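Local coordinates for protein betaine aldehyde dehydrogenase (Staphylococcus aureus subsp. aureus COL, PDB 4QTO) that probably catalyses the NAD-dependent oxidation of betaine aldehyde to glycine betaine, as a member of the aldehyde dehydrogenase family, at residues 169-181 against 244-256. Numbering follows the deposited sequence. Where two conformers were deposited one is given.
Sequences EPVGVVTQITPWN and MSGHKEVDLVSFT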
ATOM      1  N   GLU A 169      15.915  -2.000   2.038  1.00 10.22           N
ATOM      2  CA  GLU A 169      17.044  -2.903   2.141  1.00 10.44           C
ATOM      3  C   GLU A 169      16.902  -3.777   3.383  1.00 10.66           C
ATOM      4  O   GLU A 169      16.233  -3.389   4.319  1.00  8.73           O
ATOM      5  CB  GLU A 169      18.341  -2.099   2.310  1.00 11.86           C
ATOM      6  CG  GLU A 169      18.627  -1.115   1.178  1.00 13.19           C
ATOM      7  CD  GLU A 169      19.933  -0.364   1.318  1.00 14.95           C
ATOM      8  OE1 GLU A 169      20.602  -0.426   2.384  1.00 14.29           O
ATOM      9  OE2 GLU A 169      20.328   0.249   0.300  1.00 13.38           O
ATOM     10  N   PRO A 170      17.599  -4.906   3.409  1.00  9.77           N
ATOM     11  CA  PRO A 170      17.621  -5.662   4.685  1.00  8.69           C
ATOM     12  C   PRO A 170      18.235  -4.762   5.770  1.00  8.16           C
ATOM     13  O   PRO A 170      19.221  -4.053   5.527  1.00  9.89           O
ATOM     14  CB  PRO A 170      18.511  -6.864   4.394  1.00 10.37           C
ATOM     15  CG  PRO A 170      19.201  -6.549   3.108  1.00 11.09           C
ATOM     16  CD  PRO A 170      18.370  -5.585   2.347  1.00 13.29           C
ATOM     17  N   VAL A 171      17.715  -4.874   6.979  1.00  8.39           N
ATOM     18  CA  VAL A 171      18.187  -4.030   8.106  1.00  9.02           C
ATOM     19  C   VAL A 171      19.669  -4.266   8.388  1.00  9.18           C
ATOM     20  O   VAL A 171      20.387  -3.341   8.777  1.00 10.74           O
ATOM     21  CB  VAL A 171      17.258  -4.177   9.337  1.00  9.07           C
ATOM     22  CG1 VAL A 171      17.378  -5.547   9.971  1.00  9.27           C
ATOM     23  CG2 VAL A 171      17.513  -3.075  10.359  1.00 10.25           C
ATOM     24  N   GLY A 172      20.134  -5.507   8.218  1.00  9.30           N
ATOM     25  CA  GLY A 172      21.525  -5.854   8.351  1.00  9.88           C
ATOM     26  C   GLY A 172      21.696  -7.128   9.141  1.00 10.29           C
ATOM     27  O   GLY A 172      21.148  -8.163   8.787  1.00 10.59           O
ATOM     28  N   VAL A 173      22.494  -7.036  10.187  1.00  9.52           N
ATOM     29  CA  VAL A 173      22.782  -8.140  11.069  1.00  9.12           C
ATOM     30  C   VAL A 173      21.767  -8.109  12.208  1.00  9.84           C
ATOM     31  O   VAL A 173      21.606  -7.069  12.881  1.00  9.86           O
ATOM     32  CB  VAL A 173      24.204  -8.004  11.627  1.00 10.62           C
ATOM     33  CG1 VAL A 173      24.452  -9.010  12.749  1.00 10.68           C
ATOM     34  CG2 VAL A 173      25.237  -8.164  10.536  1.00 11.79           C
ATOM     35  N   VAL A 174      21.107  -9.242  12.455  0.50  9.36           N
ATOM     36  CA  VAL A 174      20.094  -9.303  13.488  0.50 10.36           C
ATOM     37  C   VAL A 174      20.400 -10.389  14.508  0.50 10.00           C
ATOM     38  O   VAL A 174      20.837 -11.485  14.127  0.50 10.96           O
ATOM     39  CB  VAL A 174      18.704  -9.621  12.902  0.50 11.06           C
ATOM     40  CG1 VAL A 174      17.645  -9.557  14.004  0.50 12.84           C
ATOM     41  CG2 VAL A 174      18.372  -8.665  11.762  0.50 11.98           C
ATOM     42  N   THR A 175      20.185 -10.081  15.782  1.00  9.41           N
ATOM     43  CA  THR A 175      20.315 -11.071  16.857  1.00  9.21           C
ATOM     44  C   THR A 175      18.879 -11.402  17.289  1.00  9.14           C
ATOM     45  O   THR A 175      17.991 -10.530  17.358  1.00  9.82           O
ATOM     46  CB  THR A 175      21.214 -10.654  17.998  1.00 10.60           C
ATOM     47  OG1 THR A 175      20.749  -9.435  18.538  1.00 10.94           O
ATOM     48  CG2 THR A 175      22.653 -10.526  17.506  1.00 10.46           C
ATOM     49  N   GLN A 176      18.647 -12.679  17.569  1.00  8.81           N
ATOM     50  CA  GLN A 176      17.312 -13.193  17.801  1.00  8.55           C
ATOM     51  C   GLN A 176      17.361 -14.101  19.024  1.00  9.03           C
ATOM     52  O   GLN A 176      18.117 -15.073  19.030  1.00 11.00           O
ATOM     53  CB  GLN A 176      16.822 -13.946  16.567  1.00  9.20           C
ATOM     54  CG  GLN A 176      16.756 -13.065  15.318  1.00  8.89           C
ATOM     55  CD  GLN A 176      16.433 -13.809  14.045  1.00  9.61           C
ATOM     56  OE1 GLN A 176      16.837 -14.943  13.849  1.00 11.05           O
ATOM     57  NE2 GLN A 176      15.712 -13.136  13.159  1.00  9.83           N
ATOM     58  N   ILE A 177      16.553 -13.793  20.025  1.00  9.25           N
ATOM     59  CA  ILE A 177      16.560 -14.533  21.323  1.00  9.82           C
ATOM     60  C   ILE A 177      15.135 -14.982  21.576  1.00  9.74           C
ATOM     61  O   ILE A 177      14.213 -14.167  21.611  1.00  9.95           O
ATOM     62  CB  ILE A 177      17.087 -13.639  22.457  1.00 12.41           C
ATOM     63  CG1 ILE A 177      18.534 -13.228  22.156  1.00 14.97           C
ATOM     64  CG2 ILE A 177      16.965 -14.354  23.778  1.00 13.15           C
ATOM     65  CD1 ILE A 177      19.060 -12.123  23.059  1.00 17.20           C
ATOM     66  N   THR A 178      14.941 -16.303  21.662  1.00 10.15           N
ATOM     67  CA  THR A 178      13.627 -16.897  21.762  1.00 10.49           C
ATOM     68  C   THR A 178      13.344 -17.541  23.126  1.00 11.25           C
ATOM     69  O   THR A 178      14.275 -17.860  23.889  1.00 11.12           O
ATOM     70  CB  THR A 178      13.444 -17.934  20.635  1.00 10.81           C
ATOM     71  OG1 THR A 178      14.593 -18.784  20.619  1.00 12.79           O
ATOM     72  CG2 THR A 178      13.368 -17.256  19.290  1.00 11.60           C
ATOM     73  N   PRO A 179      12.056 -17.733  23.444  1.00 11.26           N
ATOM     74  CA  PRO A 179      11.628 -18.244  24.763  1.00 11.13           C
ATOM     75  C   PRO A 179      11.445 -19.747  24.807  1.00 11.37           C
ATOM     76  O   PRO A 179      11.470 -20.439  23.772  1.00 10.80           O
ATOM     77  CB  PRO A 179      10.272 -17.548  24.943  1.00 12.24           C
ATOM     78  CG  PRO A 179       9.726 -17.592  23.600  1.00 11.73           C
ATOM     79  CD  PRO A 179      10.875 -17.332  22.661  1.00 13.06           C
ATOM     80  N   TRP A 180      11.235 -20.253  26.008  1.00 11.27           N
ATOM     81  CA  TRP A 180      11.074 -21.664  26.201  1.00 12.15           C
ATOM     82  C   TRP A 180       9.693 -22.247  25.984  1.00 12.38           C
ATOM     83  O   TRP A 180       9.553 -23.464  25.900  1.00 13.30           O
ATOM     84  CB  TRP A 180      11.546 -22.057  27.621  1.00 12.35           C
ATOM     85  CG  TRP A 180      10.963 -21.240  28.732  1.00 13.23           C
ATOM     86  CD1 TRP A 180      11.567 -20.219  29.412  1.00 14.61           C
ATOM     87  CD2 TRP A 180       9.643 -21.369  29.296  1.00 14.17           C
ATOM     88  NE1 TRP A 180      10.715 -19.703  30.374  1.00 16.65           N
ATOM     89  CE2 TRP A 180       9.532 -20.401  30.321  1.00 15.35           C
ATOM     90  CE3 TRP A 180       8.566 -22.216  29.049  1.00 15.16           C
ATOM     91  CZ2 TRP A 180       8.398 -20.275  31.096  1.00 15.28           C
ATOM     92  CZ3 TRP A 180       7.428 -22.079  29.829  1.00 15.34           C
ATOM     93  CH2 TRP A 180       7.354 -21.108  30.823  1.00 15.58           C
ATOM     94  N   ASN A 181       8.674 -21.414  25.884  1.00 12.59           N
ATOM     95  CA  ASN A 181       7.322 -21.977  25.791  1.00 13.54           C
ATOM     96  C   ASN A 181       6.971 -22.612  24.445  1.00 14.03           C
ATOM     97  O   ASN A 181       6.461 -23.749  24.407  1.00 14.81           O
ATOM     98  CB  ASN A 181       6.257 -21.000  26.297  1.00 14.53           C
ATOM     99  CG  ASN A 181       6.203 -19.693  25.547  1.00 15.27           C
ATOM    100  OD1 ASN A 181       7.068 -19.348  24.722  1.00 15.93           O
ATOM    101  ND2 ASN A 181       5.146 -18.937  25.821  1.00 15.54           N
ATOM    102  N   MET A 244      25.013 -10.329  22.576  0.50 12.25           N
ATOM    103  CA  MET A 244      23.990 -10.345  21.537  0.50 11.39           C
ATOM    104  C   MET A 244      23.170  -9.071  21.466  0.50 12.02           C
ATOM    105  O   MET A 244      22.733  -8.679  20.383  0.50 12.37           O
ATOM    106  CB  MET A 244      23.086 -11.554  21.688  0.50 10.19           C
ATOM    107  CG  MET A 244      23.863 -12.838  21.438  0.50  9.34           C
ATOM    108  SD  MET A 244      22.808 -14.301  21.490  0.50  8.19           S
ATOM    109  CE  MET A 244      21.856 -14.012  19.970  0.50  8.48           C
ATOM    110  N   SER A 245      22.993  -8.400  22.599  1.00 12.86           N
ATOM    111  CA  SER A 245      22.210  -7.162  22.591  1.00 13.33           C
ATOM    112  C   SER A 245      23.067  -5.908  22.515  1.00 15.15           C
ATOM    113  O   SER A 245      22.563  -4.847  22.135  1.00 20.20           O
ATOM    114  CB  SER A 245      21.315  -7.070  23.811  1.00 14.48           C
ATOM    115  OG  SER A 245      22.070  -7.191  25.003  1.00 14.44           O
ATOM    116  N   GLY A 246      24.339  -6.005  22.858  1.00 13.41           N
ATOM    117  CA  GLY A 246      25.194  -4.831  22.961  1.00 14.46           C
ATOM    118  C   GLY A 246      26.328  -4.673  21.977  1.00 14.87           C
ATOM    119  O   GLY A 246      27.120  -3.743  22.116  1.00 17.95           O
ATOM    120  N   HIS A 247      26.448  -5.585  21.013  1.00 13.81           N
ATOM    121  CA  HIS A 247      27.552  -5.529  20.068  1.00 13.21           C
ATOM    122  C   HIS A 247      27.332  -4.444  19.015  1.00 12.67           C
ATOM    123  O   HIS A 247      26.200  -4.258  18.498  1.00 12.29           O
ATOM    124  CB  HIS A 247      27.746  -6.882  19.392  1.00 14.04           C
ATOM    125  CG  HIS A 247      29.099  -7.058  18.801  1.00 14.91           C
ATOM    126  ND1 HIS A 247      29.449  -6.505  17.594  1.00 13.91           N
ATOM    127  CD2 HIS A 247      30.210  -7.661  19.277  1.00 15.99           C
ATOM    128  CE1 HIS A 247      30.710  -6.787  17.334  1.00 17.59           C
ATOM    129  NE2 HIS A 247      31.194  -7.500  18.339  1.00 17.02           N
ATOM    130  N   LYS A 248      28.397  -3.740  18.660  1.00 14.65           N
ATOM    131  CA  LYS A 248      28.292  -2.644  17.712  1.00 14.70           C
ATOM    132  C   LYS A 248      27.929  -3.042  16.287  1.00 14.11           C
ATOM    133  O   LYS A 248      27.436  -2.217  15.522  1.00 14.70           O
ATOM    134  CB  LYS A 248      29.591  -1.814  17.681  1.00 19.13           C
ATOM    135  CG  LYS A 248      30.770  -2.523  17.072  1.00 23.19           C
ATOM    136  CD  LYS A 248      31.977  -1.570  17.014  1.00 31.28           C
ATOM    137  CE  LYS A 248      32.992  -2.081  16.006  1.00 43.06           C
ATOM    138  NZ  LYS A 248      34.219  -1.235  15.903  1.00 52.70           N
ATOM    139  N   GLU A 249      28.159  -4.304  15.939  1.00 12.15           N
ATOM    140  CA  GLU A 249      27.864  -4.777  14.565  1.00 11.70           C
ATOM    141  C   GLU A 249      26.440  -5.275  14.374  1.00 11.89           C
ATOM    142  O   GLU A 249      26.089  -5.720  13.271  1.00 13.18           O
ATOM    143  CB  GLU A 249      28.842  -5.866  14.124  1.00 13.18           C
ATOM    144  CG  GLU A 249      30.265  -5.367  14.013  1.00 14.93           C
ATOM    145  CD  GLU A 249      30.439  -4.237  13.011  1.00 17.12           C
ATOM    146  OE1 GLU A 249      29.652  -4.100  12.046  1.00 15.24           O
ATOM    147  OE2 GLU A 249      31.427  -3.488  13.175  1.00 23.33           O
ATOM    148  N   VAL A 250      25.608  -5.184  15.397  1.00 10.79           N
ATOM    149  CA  VAL A 250      24.210  -5.609  15.304  1.00 10.73           C
ATOM    150  C   VAL A 250      23.319  -4.415  14.925  1.00 10.31           C
ATOM    151  O   VAL A 250      23.478  -3.334  15.492  1.00 10.67           O
ATOM    152  CB  VAL A 250      23.736  -6.209  16.632  1.00 11.04           C
ATOM    153  CG1 VAL A 250      22.256  -6.571  16.591  1.00 10.44           C
ATOM    154  CG2 VAL A 250      24.554  -7.447  16.968  1.00 12.23           C
ATOM    155  N   ASP A 251      22.398  -4.622  13.972  1.00  9.81           N
ATOM    156  CA  ASP A 251      21.457  -3.582  13.524  1.00  9.62           C
ATOM    157  C   ASP A 251      20.053  -3.696  14.146  1.00  8.93           C
ATOM    158  O   ASP A 251      19.331  -2.712  14.211  1.00  9.18           O
ATOM    159  CB  ASP A 251      21.365  -3.599  12.005  1.00  9.52           C
ATOM    160  CG  ASP A 251      22.696  -3.273  11.350  1.00 11.10           C
ATOM    161  OD1 ASP A 251      23.237  -2.146  11.556  1.00 12.46           O
ATOM    162  OD2 ASP A 251      23.255  -4.187  10.677  1.00 11.45           O
ATOM    163  N   LEU A 252      19.677  -4.906  14.584  1.00  9.05           N
ATOM    164  CA  LEU A 252      18.385  -5.142  15.235  1.00  8.77           C
ATOM    165  C   LEU A 252      18.552  -6.267  16.239  1.00  9.18           C
ATOM    166  O   LEU A 252      19.127  -7.313  15.913  1.00  8.51           O
ATOM    167  CB  LEU A 252      17.321  -5.577  14.213  1.00  9.55           C
ATOM    168  CG  LEU A 252      15.973  -6.088  14.758  1.00  9.94           C
ATOM    169  CD1 LEU A 252      15.173  -4.981  15.394  1.00 10.51           C
ATOM    170  CD2 LEU A 252      15.177  -6.772  13.660  1.00 10.99           C
ATOM    171  N   VAL A 253      18.037  -6.040  17.441  1.00  8.89           N
ATOM    172  CA  VAL A 253      17.961  -7.071  18.482  1.00 10.12           C
ATOM    173  C   VAL A 253      16.469  -7.401  18.613  1.00 10.46           C
ATOM    174  O   VAL A 253      15.648  -6.513  18.888  1.00  9.98           O
ATOM    175  CB  VAL A 253      18.471  -6.561  19.837  1.00 11.71           C
ATOM    176  CG1 VAL A 253      18.325  -7.674  20.888  1.00 14.05           C
ATOM    177  CG2 VAL A 253      19.886  -6.087  19.708  1.00 14.07           C
ATOM    178  N   SER A 254      16.103  -8.659  18.386  1.00 10.89           N
ATOM    179  CA  SER A 254      14.719  -9.130  18.475  1.00 10.33           C
ATOM    180  C   SER A 254      14.637 -10.145  19.630  1.00 11.95           C
ATOM    181  O   SER A 254      15.203 -11.224  19.512  1.00 13.81           O
ATOM    182  CB  SER A 254      14.244  -9.758  17.173  1.00 12.19           C
ATOM    183  OG  SER A 254      12.894 -10.188  17.303  1.00 12.73           O
ATOM    184  N   PHE A 255      13.905  -9.812  20.679  1.00 10.80           N
ATOM    185  CA  PHE A 255      13.839 -10.640  21.900  1.00 11.51           C
ATOM    186  C   PHE A 255      12.401 -10.925  22.284  1.00 11.81           C
ATOM    187  O   PHE A 255      11.568 -10.024  22.275  1.00 11.66           O
ATOM    188  CB  PHE A 255      14.529  -9.906  23.035  1.00 11.82           C
ATOM    189  CG  PHE A 255      14.314 -10.525  24.383  1.00 12.00           C
ATOM    190  CD1 PHE A 255      15.133 -11.549  24.838  1.00 13.60           C
ATOM    191  CD2 PHE A 255      13.276 -10.098  25.194  1.00 12.65           C
ATOM    192  CE1 PHE A 255      14.920 -12.119  26.072  1.00 13.67           C
ATOM    193  CE2 PHE A 255      13.079 -10.654  26.442  1.00 13.08           C
ATOM    194  CZ  PHE A 255      13.897 -11.668  26.877  1.00 15.24           C
ATOM    195  N   THR A 256      12.128 -12.194  22.582  1.00 10.87           N
ATOM    196  CA  THR A 256      10.845 -12.622  23.085  1.00 11.08           C
ATOM    197  C   THR A 256      11.150 -13.344  24.404  1.00 11.47           C
ATOM    198  O   THR A 256      11.956 -14.276  24.413  1.00 13.25           O
ATOM    199  CB  THR A 256      10.126 -13.540  22.092  1.00 12.66           C
ATOM    200  OG1 THR A 256       9.857 -12.790  20.888  1.00 14.30           O
ATOM    201  CG2 THR A 256       8.809 -14.024  22.678  1.00 13.82           C
TER
HETATM  202  O   HOH W   1      13.539 -15.583  26.278  1.00 19.23           O
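Strands 173-177 and 252-256 run parallel, 4.8 Å apart at closest approach and 14° from exact alignment, with Val174, Thr175, Gln176 and Ile177 beside Leu252, Val253, Ser254 and Phe255. Backbone bonds zigzag between them: Thr175 N to Leu252 O, Ser254 N to Thr175 O, Ile177 N to Ser254 O and Thr256 N to Ile177 O. At the start, Asp251 is bonded twice to Val173. Asp251 N reaches Val173 O at 2.8 Å, and Asp251 OD2 takes Val173 N at 3.0 Å on its anti lone pair. The same OD2 forms a salt bridge with Arg80, which also forms one with Glu249 OE1. OD2 also lies 3.3 Å from Gly172 CA.

Thr175 OG1 sits between its own N and carbonyl carbon (chi1 57°). From there it donates to Met244 O at 2.8 Å, from above the carbonyl plane. This ties the strand to the last turn of helix 237-246. The Thr175 and Val250 side chains cross at about a right angle, CG2 to CG2. Ile177 lies on the same face as Thr175. Its CG2 touches the edge of the Phe255 ring, 3.5 Å from CD1, while CG1 faces Met244 CE. On the other face Val174 CG1 lies alongside Leu252 CD2 at 3.7 Å. Beyond strand 173-177, Pro179 CG packs obliquely against Thr256 CG2, and a water joins Thr256 O to Thr178 O, weakly to the latter. A PEG bound in the active site lies about 3 Å from the Pro179 side chain (nearest atoms).

The pair belongs to the Rossmann-type domain expected to bind NAD. Strand 200-204 flanks 173-177 and strand 275-279 flanks 252-256. Helix 259-269 covers Val253 and Phe255, and helix 69-85 packs on Val173. Lys190 of helix 183-197 hydrogen-bonds Ser254 OG, on the face of Val174 and Leu252, and also Thr256 OG1.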